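Local coordinates for protein beta-glucanase (Bacteroides thetaiotaomicron, PDB 6EUG) that probably hydrolyses beta-1,3-linked galactans as a family 43 glycoside hydrolase domain and binds glucoimidazole in its active-site pocket, at residues E186-P190 against K191-A195. Residues are numbered along the deposited sequence; the frame is centred on the assembly and turned at random.
Sequences EWWTP and KWYEA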
loop_
_atom_site.group_PDB
_atom_site.type_symbol
_atom_site.label_atom_id
_atom_site.label_comp_id
_atom_site.label_asym_id
_atom_site.label_seq_id
_atom_site.Cartn_x
_atom_site.Cartn_y
_atom_site.Cartn_z
ATOM N N GLU A 186 4.052 29.257 -2.374
ATOM C CA GLU A 186 5.385 28.691 -2.433
ATOM C C GLU A 186 5.516 27.526 -1.442
ATOM O O GLU A 186 5.492 27.720 -0.222
ATOM C CB GLU A 186 6.435 29.760 -2.120
ATOM C CG GLU A 186 7.838 29.331 -2.497
ATOM C CD GLU A 186 8.895 30.296 -2.021
ATOM O OE1 GLU A 186 8.556 31.448 -1.641
ATOM O OE2 GLU A 186 10.074 29.878 -2.022
ATOM N N TRP A 187 5.669 26.318 -1.968
ATOM C CA TRP A 187 5.964 25.147 -1.123
ATOM C C TRP A 187 7.328 25.290 -0.390
ATOM O O TRP A 187 8.256 25.924 -0.885
ATOM C CB TRP A 187 5.960 23.872 -1.974
ATOM C CG TRP A 187 4.599 23.362 -2.333
ATOM C CD1 TRP A 187 3.492 24.094 -2.625
ATOM C CD2 TRP A 187 4.226 21.985 -2.478
ATOM N NE1 TRP A 187 2.432 23.254 -2.919
ATOM C CE2 TRP A 187 2.856 21.957 -2.822
ATOM C CE3 TRP A 187 4.910 20.770 -2.307
ATOM C CZ2 TRP A 187 2.153 20.752 -3.025
ATOM C CZ3 TRP A 187 4.210 19.568 -2.506
ATOM C CH2 TRP A 187 2.844 19.577 -2.863
ATOM N N TRP A 188 7.383 24.728 0.819
ATOM C CA TRP A 188 8.593 24.488 1.624
ATOM C C TRP A 188 9.144 25.731 2.312
ATOM O O TRP A 188 10.262 25.689 2.844
ATOM C CB TRP A 188 9.702 23.694 0.860
ATOM C CG TRP A 188 9.174 22.357 0.357
ATOM C CD1 TRP A 188 8.925 22.013 -0.932
ATOM C CD2 TRP A 188 8.824 21.210 1.150
ATOM N NE1 TRP A 188 8.422 20.739 -0.997
ATOM C CE2 TRP A 188 8.345 20.223 0.266
ATOM C CE3 TRP A 188 8.838 20.934 2.519
ATOM C CZ2 TRP A 188 7.915 18.983 0.698
ATOM C CZ3 TRP A 188 8.420 19.682 2.955
ATOM C CH2 TRP A 188 7.954 18.731 2.049
ATOM N N THR A 189 8.372 26.829 2.337
ATOM C CA THR A 189 8.701 27.944 3.225
ATOM C C THR A 189 8.367 27.525 4.677
ATOM O O THR A 189 7.571 26.602 4.889
ATOM C CB THR A 189 7.906 29.217 2.912
ATOM O OG1 THR A 189 6.505 29.011 3.162
ATOM C CG2 THR A 189 8.124 29.681 1.447
ATOM N N PRO A 190 8.957 28.217 5.673
ATOM C CA PRO A 190 8.597 27.845 7.044
ATOM C C PRO A 190 7.113 27.982 7.340
ATOM O O PRO A 190 6.536 27.117 8.038
ATOM C CB PRO A 190 9.418 28.818 7.917
ATOM C CG PRO A 190 10.497 29.333 7.052
ATOM C CD PRO A 190 10.139 29.109 5.622
ATOM N N LYS A 191 6.482 29.056 6.852
ATOM C CA LYS A 191 5.059 29.231 7.099
ATOM C C LYS A 191 4.217 28.178 6.371
ATOM O O LYS A 191 3.192 27.710 6.914
ATOM C CB LYS A 191 4.573 30.667 6.798
ATOM C CG LYS A 191 4.580 31.086 5.329
ATOM C CD LYS A 191 4.068 32.511 5.067
ATOM C CE LYS A 191 3.933 32.729 3.560
ATOM N NZ LYS A 191 3.265 34.010 3.147
ATOM N N TRP A 192 4.613 27.799 5.166
ATOM C CA TRP A 192 3.861 26.720 4.444
ATOM C C TRP A 192 3.924 25.375 5.202
ATOM O O TRP A 192 2.901 24.686 5.368
ATOM C CB TRP A 192 4.398 26.564 3.022
ATOM C CG TRP A 192 3.781 25.458 2.172
ATOM C CD1 TRP A 192 2.756 25.596 1.332
ATOM C CD2 TRP A 192 4.202 24.078 2.079
ATOM N NE1 TRP A 192 2.466 24.411 0.714
ATOM C CE2 TRP A 192 3.349 23.454 1.144
ATOM C CE3 TRP A 192 5.206 23.324 2.686
ATOM C CZ2 TRP A 192 3.462 22.104 0.800
ATOM C CZ3 TRP A 192 5.340 21.990 2.338
ATOM C CH2 TRP A 192 4.465 21.388 1.386
ATOM N N TYR A 193 5.124 25.000 5.650
ATOM C CA TYR A 193 5.309 23.715 6.355
ATOM C C TYR A 193 4.452 23.657 7.644
ATOM O O TYR A 193 3.748 22.673 7.888
ATOM C CB TYR A 193 6.792 23.447 6.648
ATOM C CG TYR A 193 7.017 22.098 7.295
ATOM C CD1 TYR A 193 6.861 21.932 8.686
ATOM C CD2 TYR A 193 7.329 20.984 6.534
ATOM C CE1 TYR A 193 6.999 20.678 9.286
ATOM C CE2 TYR A 193 7.485 19.730 7.125
ATOM C CZ TYR A 193 7.320 19.576 8.498
ATOM O OH TYR A 193 7.494 18.341 9.049
ATOM N N GLU A 194 4.480 24.732 8.437
ATOM C CA GLU A 194 3.638 24.816 9.638
ATOM C C GLU A 194 2.148 24.655 9.244
ATOM O O GLU A 194 1.379 23.947 9.907
ATOM C CB GLU A 194 3.890 26.159 10.376
ATOM C CG GLU A 194 2.975 26.354 11.584
ATOM C CD GLU A 194 2.893 27.765 12.136
ATOM O OE1 GLU A 194 3.167 28.771 11.439
ATOM O OE2 GLU A 194 2.469 27.854 13.284
ATOM N N ALA A 195 1.750 25.327 8.156
ATOM C CA ALA A 195 0.333 25.272 7.722
ATOM C C ALA A 195 -0.070 23.824 7.331
ATOM O O ALA A 195 -1.125 23.320 7.733
ATOM C CB ALA A 195 0.064 26.246 6.580
#
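Trp192 holds CG anti to its backbone N (chi1 177°), carrying the indole back over the loop, while Trp187 keeps CG anti to its carbonyl carbon, which brings its ring up against that of Trp192. The five-membered rings of Trp187 and Trp192 form an offset stack, planes inclined at 28°, with Trp192 CZ2 lying over one face of Trp187, 3.4 Å from CD2. On the face of Trp192 turned to Trp187, the CA of Trp187 also sits above the five-membered ring as a CH-pi contact, 3.8 Å from the ring centroid. Trp188 is approached differently, edge to face: Trp192 CZ3 points at its six-membered ring and comes within 3.7 Å of CE3. Further out, Trp188 CZ3 reaches the edge of the Tyr193 ring.

The cluster packs beside the start of helix 190-197, in the long connection between beta-propeller blades; the Trp187 side chain is about 13 Å from bound glucoimidazole. A type II turn from Glu186 to Thr189 leads into the helix, and Thr189 is its N-cap. There OG1 accepts from Trp192 N at 3.0 Å, helping to hold the residue that carries the central indole. Thr189 O takes a nearly straight bond from Tyr193 N (3.0 Å), and Pro190 O receives Glu194 N at 3.2 Å. Beyond the cluster, Phe201 of helix 200-205 touches both Trp187 and Trp192, while Leu235 packs against Trp188 and Trp192.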